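Local structure of RTX-adhesin (Marinomonas primoryensis, 5IRB) at residues 182-187 / 202-207; 153-158 / 178-183; 115-120 / 135-140; 105-110 / 194-199. The protein is a calcium-binding part of a giant bacterial adhesin that attaches its Antarctic bacterium to diatoms and ice, this piece probably acting near the cell surface. One frame throughout, in Å; residues are numbered along the deposited sequence.

Contact 1. Residues 182-187 / 202-207. With CA (calcium ion), chain J; CA (calcium ion), chain G.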
loop_
_atom_site.group_PDB
_atom_site.type_symbol
_atom_site.label_atom_id
_atom_site.label_comp_id
_atom_site.label_asym_id
_atom_site.label_seq_id
_atom_site.Cartn_x
_atom_site.Cartn_y
_atom_site.Cartn_z
ATOM N N ASN A 182 -2.794 -6.395 -12.636
ATOM C CA ASN A 182 -3.301 -7.017 -11.414
ATOM C C ASN A 182 -2.274 -7.150 -10.296
ATOM O O ASN A 182 -2.591 -7.632 -9.207
ATOM C CB ASN A 182 -3.919 -8.383 -11.721
ATOM C CG ASN A 182 -2.924 -9.383 -12.282
ATOM O OD1 ASN A 182 -1.714 -9.170 -12.265
ATOM N ND2 ASN A 182 -3.448 -10.495 -12.795
ATOM N N SER A 183 -1.059 -6.678 -10.556
ATOM C CA SER A 183 -0.021 -6.658 -9.543
ATOM C C SER A 183 0.866 -5.418 -9.708
ATOM O O SER A 183 1.496 -5.216 -10.743
ATOM C CB SER A 183 0.823 -7.927 -9.605
ATOM O OG SER A 183 1.778 -7.911 -8.558
ATOM N N PHE A 184 0.935 -4.606 -8.666
ATOM C CA PHE A 184 1.780 -3.409 -8.702
ATOM C C PHE A 184 2.395 -3.017 -7.355
ATOM O O PHE A 184 1.883 -3.375 -6.297
ATOM C CB PHE A 184 0.966 -2.248 -9.270
ATOM C CG PHE A 184 -0.304 -1.990 -8.526
ATOM C CD1 PHE A 184 -0.304 -1.220 -7.374
ATOM C CD2 PHE A 184 -1.501 -2.536 -8.977
ATOM C CE1 PHE A 184 -1.474 -0.990 -6.683
ATOM C CE2 PHE A 184 -2.686 -2.307 -8.289
ATOM C CZ PHE A 184 -2.661 -1.530 -7.132
ATOM N N GLN A 185 3.515 -2.299 -7.405
ATOM C CA GLN A 185 4.113 -1.717 -6.214
ATOM C C GLN A 185 3.500 -0.396 -5.773
ATOM O O GLN A 185 3.089 0.422 -6.605
ATOM C CB GLN A 185 5.607 -1.522 -6.390
ATOM C CG GLN A 185 6.376 -2.804 -6.298
ATOM C CD GLN A 185 7.616 -2.647 -5.438
ATOM O OE1 GLN A 185 7.951 -3.537 -4.654
ATOM N NE2 GLN A 185 8.291 -1.502 -5.558
ATOM N N VAL A 186 3.337 -0.275 -4.457
ATOM C CA VAL A 186 2.940 0.959 -3.791
ATOM C C VAL A 186 4.044 1.390 -2.827
ATOM O O VAL A 186 4.541 0.567 -2.061
ATOM C CB VAL A 186 1.629 0.775 -3.022
ATOM C CG1 VAL A 186 1.191 2.070 -2.399
ATOM C CG2 VAL A 186 0.538 0.290 -3.992
ATOM N N SER A 187 4.431 2.665 -2.861
ATOM C CA SER A 187 5.503 3.148 -1.983
ATOM C C SER A 187 5.127 4.356 -1.174
ATOM O O SER A 187 4.294 5.170 -1.600
ATOM C CB SER A 187 6.738 3.525 -2.790
ATOM O OG SER A 187 7.231 2.422 -3.506
ATOM N N THR A 202 5.382 -2.059 -0.809
ATOM C CA THR A 202 4.645 -3.308 -0.672
ATOM C C THR A 202 4.058 -3.595 -2.017
ATOM O O THR A 202 3.918 -2.692 -2.858
ATOM C CB THR A 202 3.489 -3.248 0.359
ATOM O OG1 THR A 202 3.030 -4.570 0.646
ATOM C CG2 THR A 202 2.325 -2.432 -0.161
ATOM N N THR A 203 3.730 -4.857 -2.238
ATOM C CA THR A 203 3.146 -5.243 -3.502
ATOM C C THR A 203 1.665 -5.569 -3.320
ATOM O O THR A 203 1.300 -6.403 -2.498
ATOM C CB THR A 203 3.904 -6.417 -4.101
ATOM O OG1 THR A 203 5.227 -5.968 -4.448
ATOM C CG2 THR A 203 3.173 -6.930 -5.334
ATOM N N SER A 204 0.818 -4.892 -4.084
ATOM C CA SER A 204 -0.603 -5.176 -4.082
ATOM C C SER A 204 -0.949 -6.070 -5.269
ATOM O O SER A 204 -0.577 -5.790 -6.416
ATOM C CB SER A 204 -1.412 -3.880 -4.136
ATOM O OG SER A 204 -2.811 -4.141 -4.067
ATOM N N THR A 205 -1.663 -7.150 -4.998
ATOM C CA THR A 205 -2.116 -7.993 -6.079
ATOM C C THR A 205 -3.623 -8.158 -5.949
ATOM O O THR A 205 -4.175 -8.135 -4.836
ATOM C CB THR A 205 -1.456 -9.362 -6.049
ATOM O OG1 THR A 205 -1.897 -10.077 -4.890
ATOM C CG2 THR A 205 0.075 -9.228 -6.050
ATOM N N HIS A 206 -4.274 -8.353 -7.087
ATOM C CA HIS A 206 -5.697 -8.648 -7.122
ATOM C C HIS A 206 -5.978 -9.516 -8.343
ATOM O O HIS A 206 -5.072 -9.780 -9.136
ATOM C CB HIS A 206 -6.519 -7.357 -7.136
ATOM C CG HIS A 206 -6.330 -6.526 -8.396
ATOM N ND1 HIS A 206 -5.348 -5.536 -8.463
ATOM C CD2 HIS A 206 -6.961 -6.530 -9.542
ATOM C CE1 HIS A 206 -5.413 -4.984 -9.649
ATOM N NE2 HIS A 206 -6.390 -5.559 -10.363
ATOM N N THR A 207 -7.207 -9.992 -8.493
ATOM C CA THR A 207 -7.541 -10.748 -9.700
ATOM C C THR A 207 -8.596 -9.996 -10.496
ATOM O O THR A 207 -9.317 -9.148 -9.957
ATOM C CB THR A 207 -8.012 -12.181 -9.377
ATOM O OG1 THR A 207 -9.228 -12.154 -8.618
ATOM C CG2 THR A 207 -6.922 -12.903 -8.591
HETATM CA CA CA J . 2.056 -5.146 -12.999
HETATM CA CA CA G . -5.161 -7.802 -2.664
HETATM O O HOH W 1 0.944 -7.238 -12.797
HETATM O O HOH W 2 7.138 -5.002 -2.544
HETATM O O HOH W 3 -4.699 -5.008 -2.360
HETATM O O HOH W 4 -4.069 -10.136 -3.046
HETATM O O HOH W 5 -2.519 -7.903 -2.061
HETATM O O HOH W 6 -5.865 -7.789 -0.445
#

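Contact 2. Residues 153-158 / 178-183. With CA (calcium ion), chain J.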
loop_
_atom_site.group_PDB
_atom_site.type_symbol
_atom_site.label_atom_id
_atom_site.label_comp_id
_atom_site.label_asym_id
_atom_site.label_seq_id
_atom_site.Cartn_x
_atom_site.Cartn_y
_atom_site.Cartn_z
ATOM N N THR A 153 2.252 3.026 -9.715
ATOM C CA THR A 153 2.069 3.123 -11.151
ATOM C C THR A 153 1.279 1.902 -11.633
ATOM O O THR A 153 1.734 0.758 -11.517
ATOM C CB THR A 153 3.406 3.209 -11.888
ATOM O OG1 THR A 153 4.148 4.314 -11.376
ATOM C CG2 THR A 153 3.177 3.427 -13.368
ATOM N N ILE A 154 0.092 2.163 -12.163
ATOM C CA ILE A 154 -0.878 1.109 -12.447
ATOM C C ILE A 154 -1.250 1.187 -13.915
ATOM O O ILE A 154 -1.819 2.186 -14.364
ATOM C CB ILE A 154 -2.137 1.227 -11.559
ATOM C CG1 ILE A 154 -1.740 1.210 -10.085
ATOM C CG2 ILE A 154 -3.128 0.073 -11.851
ATOM C CD1 ILE A 154 -2.871 1.503 -9.125
ATOM N N ASN A 155 -0.885 0.145 -14.658
ATOM C CA ASN A 155 -1.054 0.116 -16.107
ATOM C C ASN A 155 -0.369 1.303 -16.764
ATOM O O ASN A 155 -0.889 1.898 -17.705
ATOM C CB ASN A 155 -2.539 0.103 -16.461
ATOM C CG ASN A 155 -2.795 -0.294 -17.898
ATOM O OD1 ASN A 155 -2.055 -1.093 -18.463
ATOM N ND2 ASN A 155 -3.846 0.264 -18.497
ATOM N N GLY A 156 0.809 1.653 -16.259
ATOM C CA GLY A 156 1.558 2.769 -16.817
ATOM C C GLY A 156 1.149 4.134 -16.310
ATOM O O GLY A 156 1.791 5.131 -16.628
ATOM N N THR A 157 0.108 4.201 -15.493
ATOM C CA THR A 157 -0.321 5.502 -14.997
ATOM C C THR A 157 0.076 5.676 -13.548
ATOM O O THR A 157 -0.242 4.845 -12.690
ATOM C CB THR A 157 -1.848 5.687 -15.120
ATOM O OG1 THR A 157 -2.220 5.710 -16.505
ATOM C CG2 THR A 157 -2.296 6.979 -14.433
ATOM N N LEU A 158 0.769 6.784 -13.296
ATOM C CA LEU A 158 1.201 7.162 -11.967
ATOM C C LEU A 158 0.052 7.735 -11.171
ATOM O O LEU A 158 -0.572 8.697 -11.598
ATOM C CB LEU A 158 2.332 8.190 -12.054
ATOM C CG LEU A 158 2.890 8.684 -10.717
ATOM C CD1 LEU A 158 3.484 7.556 -9.902
ATOM C CD2 LEU A 158 3.919 9.787 -10.982
ATOM N N LEU A 178 -6.796 -0.955 -13.416
ATOM C CA LEU A 178 -6.789 -2.097 -12.516
ATOM C C LEU A 178 -7.185 -3.378 -13.245
ATOM O O LEU A 178 -6.697 -4.452 -12.909
ATOM C CB LEU A 178 -7.715 -1.845 -11.318
ATOM C CG LEU A 178 -7.173 -0.797 -10.323
ATOM C CD1 LEU A 178 -8.242 -0.289 -9.359
ATOM C CD2 LEU A 178 -5.996 -1.375 -9.538
ATOM N N ALA A 179 -8.074 -3.268 -14.233
ATOM C CA ALA A 179 -8.437 -4.427 -15.060
ATOM C C ALA A 179 -7.241 -4.974 -15.843
ATOM O O ALA A 179 -7.214 -6.160 -16.194
ATOM C CB ALA A 179 -9.578 -4.076 -16.019
ATOM N N GLN A 180 -6.268 -4.110 -16.126
ATOM C CA GLN A 180 -5.142 -4.488 -16.971
ATOM C C GLN A 180 -3.837 -4.719 -16.234
ATOM O O GLN A 180 -2.864 -5.147 -16.838
ATOM C CB GLN A 180 -4.947 -3.436 -18.047
ATOM C CG GLN A 180 -6.004 -3.512 -19.114
ATOM C CD GLN A 180 -6.059 -2.275 -19.976
ATOM O OE1 GLN A 180 -5.251 -2.106 -20.891
ATOM N NE2 GLN A 180 -7.018 -1.398 -19.691
ATOM N N ASP A 181 -3.804 -4.426 -14.941
ATOM C CA ASP A 181 -2.571 -4.511 -14.176
ATOM C C ASP A 181 -2.937 -5.086 -12.816
ATOM O O ASP A 181 -3.347 -4.340 -11.922
ATOM C CB ASP A 181 -1.929 -3.116 -14.021
ATOM C CG ASP A 181 -0.519 -3.161 -13.451
ATOM O OD1 ASP A 181 -0.043 -4.254 -13.086
ATOM O OD2 ASP A 181 0.111 -2.085 -13.333
ATOM N N ASN A 182 -2.794 -6.395 -12.636
ATOM C CA ASN A 182 -3.301 -7.017 -11.414
ATOM C C ASN A 182 -2.274 -7.150 -10.296
ATOM O O ASN A 182 -2.591 -7.632 -9.207
ATOM C CB ASN A 182 -3.919 -8.383 -11.721
ATOM C CG ASN A 182 -2.924 -9.383 -12.282
ATOM O OD1 ASN A 182 -1.714 -9.170 -12.265
ATOM N ND2 ASN A 182 -3.448 -10.495 -12.795
ATOM N N SER A 183 -1.059 -6.678 -10.556
ATOM C CA SER A 183 -0.021 -6.658 -9.543
ATOM C C SER A 183 0.866 -5.418 -9.708
ATOM O O SER A 183 1.496 -5.216 -10.743
ATOM C CB SER A 183 0.823 -7.927 -9.605
ATOM O OG SER A 183 1.778 -7.911 -8.558
HETATM CA CA CA J . 2.056 -5.146 -12.999
HETATM O O HOH W 7 1.980 0.295 -14.268
HETATM O O HOH W 8 -4.348 0.637 -21.723
HETATM O O HOH W 9 2.518 -2.768 -12.299
HETATM O O HOH W 1 0.944 -7.238 -12.797
HETATM O O HOH W 10 2.209 -4.202 -15.071
HETATM O O HOH W 11 4.120 -5.939 -12.070
#

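Contact 3. Residues 115-120 / 135-140. With CA (calcium ion), chain F.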
loop_
_atom_site.group_PDB
_atom_site.type_symbol
_atom_site.label_atom_id
_atom_site.label_comp_id
_atom_site.label_asym_id
_atom_site.label_seq_id
_atom_site.Cartn_x
_atom_site.Cartn_y
_atom_site.Cartn_z
ATOM N N ARG A 115 0.983 -0.797 3.920
ATOM C CA ARG A 115 0.122 -1.889 3.468
ATOM C C ARG A 115 -0.989 -1.328 2.559
ATOM O O ARG A 115 -1.379 -0.154 2.663
ATOM C CB ARG A 115 -0.478 -2.650 4.661
ATOM C CG ARG A 115 -1.455 -1.828 5.487
ATOM C CD ARG A 115 -1.867 -2.514 6.783
ATOM N NE ARG A 115 -3.158 -2.021 7.274
ATOM C CZ ARG A 115 -3.358 -1.420 8.452
ATOM N NH1 ARG A 115 -4.582 -1.021 8.787
ATOM N NH2 ARG A 115 -2.351 -1.226 9.299
ATOM N N VAL A 116 -1.488 -2.188 1.678
ATOM C CA VAL A 116 -2.582 -1.870 0.768
ATOM C C VAL A 116 -3.750 -2.828 1.011
ATOM O O VAL A 116 -3.566 -4.048 1.048
ATOM C CB VAL A 116 -2.143 -1.949 -0.699
ATOM C CG1 VAL A 116 -3.306 -1.595 -1.637
ATOM C CG2 VAL A 116 -0.970 -1.014 -0.942
ATOM N N ASN A 117 -4.925 -2.243 1.237
ATOM C CA ASN A 117 -6.161 -2.976 1.451
ATOM C C ASN A 117 -6.607 -3.729 0.187
ATOM O O ASN A 117 -6.048 -3.541 -0.894
ATOM C CB ASN A 117 -7.275 -2.011 1.890
ATOM C CG ASN A 117 -6.953 -1.285 3.190
ATOM O OD1 ASN A 117 -6.487 -1.885 4.157
ATOM N ND2 ASN A 117 -7.209 0.017 3.216
ATOM N N SER A 118 -7.652 -4.528 0.310
ATOM C CA SER A 118 -8.164 -5.219 -0.873
ATOM C C SER A 118 -8.678 -4.231 -1.939
ATOM O O SER A 118 -9.135 -3.117 -1.628
ATOM C CB SER A 118 -9.247 -6.224 -0.445
ATOM O OG SER A 118 -10.419 -5.542 -0.031
ATOM N N ILE A 119 -8.480 -4.618 -3.205
ATOM C CA ILE A 119 -8.998 -3.918 -4.393
ATOM C C ILE A 119 -10.493 -4.216 -4.582
ATOM O O ILE A 119 -10.851 -5.262 -5.094
ATOM C CB ILE A 119 -8.199 -4.305 -5.661
ATOM C CG1 ILE A 119 -6.689 -4.096 -5.443
ATOM C CG2 ILE A 119 -8.674 -3.506 -6.882
ATOM C CD1 ILE A 119 -6.265 -2.684 -4.956
ATOM N N THR A 120 -11.344 -3.325 -4.080
ATOM C CA THR A 120 -12.772 -3.537 -3.894
ATOM C C THR A 120 -12.974 -4.607 -2.827
ATOM O O THR A 120 -12.016 -5.195 -2.331
ATOM C CB THR A 120 -13.557 -3.951 -5.195
ATOM O OG1 THR A 120 -13.366 -5.349 -5.415
ATOM C CG2 THR A 120 -13.095 -3.164 -6.418
ATOM N N THR A 135 -11.456 2.898 -5.368
ATOM C CA THR A 135 -10.592 3.396 -4.299
ATOM C C THR A 135 -9.468 2.425 -3.954
ATOM O O THR A 135 -9.716 1.258 -3.607
ATOM C CB THR A 135 -11.366 3.639 -2.996
ATOM O OG1 THR A 135 -12.405 4.592 -3.208
ATOM C CG2 THR A 135 -10.395 4.168 -1.896
ATOM N N VAL A 136 -8.228 2.898 -4.035
ATOM C CA VAL A 136 -7.116 2.117 -3.521
ATOM C C VAL A 136 -6.674 2.777 -2.234
ATOM O O VAL A 136 -6.384 3.974 -2.213
ATOM C CB VAL A 136 -5.949 2.042 -4.520
ATOM C CG1 VAL A 136 -4.797 1.229 -3.928
ATOM C CG2 VAL A 136 -6.425 1.402 -5.828
ATOM N N SER A 137 -6.634 2.008 -1.150
ATOM C CA SER A 137 -6.354 2.588 0.159
ATOM C C SER A 137 -5.448 1.673 0.974
ATOM O O SER A 137 -5.203 0.517 0.615
ATOM C CB SER A 137 -7.664 2.879 0.912
ATOM O OG SER A 137 -8.315 1.669 1.322
ATOM N N GLY A 138 -4.955 2.200 2.083
ATOM C CA GLY A 138 -4.026 1.461 2.911
ATOM C C GLY A 138 -3.636 2.303 4.096
ATOM O O GLY A 138 -4.305 3.286 4.408
ATOM N N ARG A 139 -2.562 1.900 4.772
ATOM C CA ARG A 139 -2.050 2.670 5.893
ATOM C C ARG A 139 -0.528 2.637 5.798
ATOM O O ARG A 139 0.020 1.809 5.090
ATOM C CB ARG A 139 -2.567 2.093 7.215
ATOM C CG ARG A 139 -2.457 3.046 8.416
ATOM C CD ARG A 139 -2.626 2.274 9.716
ATOM N NE ARG A 139 -2.472 3.099 10.917
ATOM C CZ ARG A 139 -1.301 3.512 11.418
ATOM N NH1 ARG A 139 -0.166 3.205 10.794
ATOM N NH2 ARG A 139 -1.257 4.250 12.539
ATOM N N VAL A 140 0.158 3.535 6.496
ATOM C CA VAL A 140 1.621 3.454 6.582
ATOM C C VAL A 140 2.000 3.225 8.046
ATOM O O VAL A 140 1.182 3.442 8.948
ATOM C CB VAL A 140 2.316 4.709 6.012
ATOM C CG1 VAL A 140 2.027 4.855 4.517
ATOM C CG2 VAL A 140 1.867 5.949 6.738
HETATM CA CA CA F . -14.963 -6.711 -6.630
HETATM O O HOH W 12 -6.958 2.897 4.680
HETATM O O HOH W 13 -7.206 -0.857 -1.687
HETATM O O HOH W 14 -11.557 -0.569 -3.178
HETATM O O HOH W 15 -16.274 -6.225 -5.231
HETATM O O HOH W 16 -16.346 -8.645 -7.504
#

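Contact 4. Residues 105-110 / 194-199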
loop_
_atom_site.group_PDB
_atom_site.type_symbol
_atom_site.label_atom_id
_atom_site.label_comp_id
_atom_site.label_asym_id
_atom_site.label_seq_id
_atom_site.Cartn_x
_atom_site.Cartn_y
_atom_site.Cartn_z
ATOM N N ILE A 105 24.219 11.517 19.494
ATOM C CA ILE A 105 23.294 10.510 18.964
ATOM C C ILE A 105 23.603 10.177 17.508
ATOM O O ILE A 105 23.832 11.073 16.693
ATOM C CB ILE A 105 21.857 11.013 19.082
ATOM C CG1 ILE A 105 21.537 11.285 20.558
ATOM C CG2 ILE A 105 20.856 10.047 18.392
ATOM C CD1 ILE A 105 20.246 12.023 20.774
ATOM N N VAL A 106 23.599 8.887 17.181
ATOM C CA VAL A 106 23.712 8.454 15.791
ATOM C C VAL A 106 22.363 7.903 15.304
ATOM O O VAL A 106 21.829 6.958 15.875
ATOM C CB VAL A 106 24.799 7.387 15.608
ATOM C CG1 VAL A 106 24.886 6.958 14.150
ATOM C CG2 VAL A 106 26.155 7.934 16.068
ATOM N N LYS A 107 21.856 8.517 14.238
ATOM C CA LYS A 107 20.578 8.202 13.595
ATOM C C LYS A 107 20.751 8.321 12.096
ATOM O O LYS A 107 20.532 9.384 11.526
ATOM C CB LYS A 107 19.481 9.151 14.083
ATOM C CG LYS A 107 18.054 8.812 13.622
ATOM C CD LYS A 107 17.556 7.466 14.111
ATOM C CE LYS A 107 16.127 7.205 13.605
ATOM N NZ LYS A 107 15.194 8.295 14.043
ATOM N N THR A 108 21.168 7.234 11.460
ATOM C CA THR A 108 21.520 7.303 10.059
ATOM C C THR A 108 20.479 6.685 9.125
ATOM O O THR A 108 20.598 6.815 7.908
ATOM C CB THR A 108 22.842 6.584 9.819
ATOM O OG1 THR A 108 22.723 5.255 10.338
ATOM C CG2 THR A 108 23.999 7.306 10.535
ATOM N N SER A 109 19.470 6.024 9.683
ATOM C CA SER A 109 18.301 5.647 8.897
ATOM C C SER A 109 17.049 5.478 9.747
ATOM O O SER A 109 17.098 5.539 10.975
ATOM C CB SER A 109 18.566 4.358 8.111
ATOM O OG SER A 109 18.858 3.289 8.988
ATOM N N SER A 110 15.922 5.280 9.067
ATOM C CA SER A 110 14.635 5.091 9.719
ATOM C C SER A 110 13.873 4.061 8.900
ATOM O O SER A 110 14.255 3.760 7.771
ATOM C CB SER A 110 13.847 6.395 9.841
ATOM O OG SER A 110 14.340 7.178 10.921
ATOM N N ALA A 194 15.928 13.463 11.585
ATOM C CA ALA A 194 17.353 13.758 11.412
ATOM C C ALA A 194 17.684 14.081 9.967
ATOM O O ALA A 194 18.836 14.329 9.645
ATOM C CB ALA A 194 18.201 12.598 11.898
ATOM N N GLY A 195 16.691 14.055 9.086
ATOM C CA GLY A 195 16.928 14.384 7.691
ATOM C C GLY A 195 17.198 13.190 6.775
ATOM O O GLY A 195 17.463 13.364 5.579
ATOM N N ASN A 196 17.111 11.968 7.295
ATOM C CA ASN A 196 17.410 10.843 6.440
ATOM C C ASN A 196 16.192 10.541 5.596
ATOM O O ASN A 196 15.070 10.440 6.120
ATOM C CB ASN A 196 17.784 9.606 7.252
ATOM C CG ASN A 196 18.963 9.846 8.162
ATOM O OD1 ASN A 196 20.038 10.285 7.721
ATOM N ND2 ASN A 196 18.773 9.567 9.445
ATOM N N PRO A 197 16.398 10.375 4.286
ATOM C CA PRO A 197 15.229 9.965 3.504
ATOM C C PRO A 197 14.925 8.523 3.814
ATOM O O PRO A 197 15.822 7.774 4.193
ATOM C CB PRO A 197 15.679 10.153 2.060
ATOM C CG PRO A 197 17.169 10.109 2.109
ATOM C CD PRO A 197 17.578 10.641 3.450
ATOM N N TYR A 198 13.667 8.131 3.671
ATOM C CA TYR A 198 13.307 6.733 3.805
ATOM C C TYR A 198 12.261 6.389 2.773
ATOM O O TYR A 198 11.625 7.270 2.183
ATOM C CB TYR A 198 12.794 6.428 5.207
ATOM C CG TYR A 198 11.628 7.291 5.659
ATOM C CD1 TYR A 198 10.348 7.167 5.081
ATOM C CD2 TYR A 198 11.805 8.229 6.669
ATOM C CE1 TYR A 198 9.285 7.973 5.514
ATOM C CE2 TYR A 198 10.765 9.025 7.103
ATOM C CZ TYR A 198 9.508 8.901 6.536
ATOM O OH TYR A 198 8.499 9.728 7.006
ATOM N N ALA A 199 12.085 5.097 2.555
ATOM C CA ALA A 199 11.120 4.605 1.603
ATOM C C ALA A 199 10.624 3.262 2.118
ATOM O O ALA A 199 11.408 2.470 2.634
ATOM C CB ALA A 199 11.740 4.478 0.224
HETATM O O HOH W 17 16.301 5.711 6.306
#

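Contact 1. Residues 182-187 / 202-207
One face of the His206 imidazole lies against the backbone of Asn182, whose CA stands 3.7 Å from the ring centroid and 25° off the normal, a CH-pi contact. At its edge the imidazole meets the Phe184 ring, CE1 to CE2, and the two side chains cross at about a right angle. Phe184 in turn has CB of Ser204 over a face, 4.3 Å from the ring centroid. Both aromatic side chains have CG between the backbone N and the carbonyl carbon (chi1 66° for His206), the torsion that swings each ring back over the partner strand. NE2 of His206 is hydrogen-bonded to the backbone O of Leu178, which, with the contact to Asn182, limits the rotation of the ring.

The frame is an antiparallel hairpin of strands 183-191 and 197-208. Phe184 and Ser204 form a hydrogen-bonded pair, as do Val186 and Thr202; the straightest of these bonds, Val186 N to Thr202 O, has an angle of 176° at the hydrogen. Past the strand end, His206 N still donates to Asn182 O at 2.8 Å. On the face carrying Ser183, Gln185, Thr203 and Thr205, CG2 of Thr205 packs 3.3 Å from OG of Ser183. A water links Thr203 OG1 with OE1 of the poorly ordered Gln185, a less certain bridge.

Ser183 O binds one calcium ion at 2.3 Å and Thr205 O another at 2.4 Å. These residues form a non-hydrogen-bonded pair, which leaves both carbonyls unused in pairing these segments; the hairpin probably influences where they point.

Contact 2. Residues 153-158 / 178-183
A type I' beta turn, Ile154 to Thr157, joins strands 149-154 and 157-162 and packs against the end of helix 175-180, where the chain enters a calcium site. The turn is closed by reciprocal backbone bonds, Ile154 N to Thr157 O and Thr157 N to Ile154 O. Asp181 bridges the turn and the metal. Its OD2 accepts from Asn155 N at 2.8 Å with an N-H...O angle of 175°, using the anti lone pair, the one directed away from OD1. The other oxygen, OD1, binds calcium at 2.3 Å. With CG anti to the backbone N (chi1 -170°), the carboxylate reaches toward the turn while its second oxygen remains on the ion.

Ser183 O is the second protein ligand, and four waters complete the six atoms around the metal. One of them also donates to Asp181 OD2, so this oxygen is gripped by the turn and by the hydration shell together; direct binding to the ion would be expected to stabilise the deprotonated carboxylate. A further water donates to OD2 and accepts from Gly156 N.

Below the polar layer, CG2 of Ile154 meets CD2 of Leu178 at 4.0 Å, crossing it obliquely, and lies equally near CB of Asp181. At the outer side the amides of Asn155 and Gln180 are turned 59° apart. Their strongest partners lie within the helix region: Asn155 ND2 donates to Asp177 OD1, and Gln180 NE2 to Ser176 O. A single water spans the two amides, accepting from Asn155 ND2 at 3.3 Å and donating to Gln180 OE1 at 3.0 Å.

Contact 3. Residues 115-120 / 135-140
The antiparallel pairing of strands 112-116 and 133-142 runs out here into a calcium-binding loop that begins at Thr120. Arg115 and Arg139 form a hydrogen-bonded pair, but its two bonds differ: Arg115 N to Arg139 O is nearly straight (168°), whereas the return bond from Arg139 N to Arg115 O is longer, 3.2 Å, with its donor tilted from the carbonyl plane. Val116 faces Gly138 as a non-hydrogen-bonded pair, 4.2 Å between CA atoms; packing is tight, with CA of Gly138 3.1 Å from Arg115 O.

Above the first pair, the Arg115 guanidinium lies flat over Arg139, with CB of Arg139 3.8 Å above the centre of its plane. Arg115 CG sits between the backbone N and the carbonyl carbon (chi1 67°), and the chain, extended from CG to NE, carries the guanidinium there. The two guanidinium planes are only 16° apart, yet the charged groups do not touch: Arg115 covers the aliphatic part of its partner, with NH2 nearest CD.

Asn117 carries the pairing past the strand end by two bonds to one residue. Its N donates to Ser137 O, and its ND2 donates to Ser137 OG at 2.7 Å, the hydroxyl lying in the amide plane. Farther along, Thr120 OG1 binds calcium at 2.4 Å, with Asp122, Val124 and Glu129 as the other protein ligands.

On the opposite face from the arginines, CG1 of Val116 packs on CG1 of Val136, and CD1 of Ile119 on its CG2. Val136 also touches Val173 in its own sheet, while Val116 meets Val186 and Thr202 of the other, placing this apolar group between the sandwich's two sheets.

Contact 4. Residues 105-110 / 194-199
The two backbones come no nearer than 5.8 Å between CA atoms, at Ser109 and Asn196, and form no strand pairing; this is a junction between consecutive beta-sandwich domains, where the linker after strand 95-106 passes the turn leading into strand 197-208. Asn196 makes the one direct hydrogen bond between the segments, ND2 to Lys107 O at 2.7 Å, with an angle of 157° at the hydrogen. The acceptor oxygen lies in the amide plane of Asn196, but the donor stands above the carbonyl plane of Lys107 rather than on a lone pair. With CG anti to the carbonyl carbon (chi1 -58°), the amide reaches across to the linker and lies close to the Thr108 peptide. Its other end is held too: OD1 accepts from Ala23 N of the preceding domain, so the amide links three pieces of chain and its orientation is fixed from both ends.

Beside it, CB of Ala194 packs on the aliphatic CG of Lys107 at 4.2 Å, and Ala194 O accepts from Asn22 ND2, adding to the grip on the earlier domain. At the far end Ser110 CB approaches CD2 of Tyr198 obliquely. The polar ends of that pair turn elsewhere, Ser110 OG to Asp192 and Tyr198 OH to Asp148. A water joins the two backbones, accepting from Ser110 N at 2.8 Å and donating to Pro197 O at 3.0 Å.

Overall arrangement
From the N terminus, strand 95-106 ends the first domain, and its linker opens contact 4, which closes 84 residues later at 194-199. Within that span lie contact 3, closing first at 135-140, and then contact 2, where the turn at 153-158 meets the helix end at 178-183. Contact 1 begins on that same segment and crosses contact 4, since 194-199 falls between its two halves. Contacts 1 and 2 touch and share a calcium site and one sheet. Contact 3 packs Val116 of the other sheet, and Ile119 of the loop that follows it, onto contact 1. Contact 4, about 27 Å from contact 1 between centres, ties this domain to the preceding one.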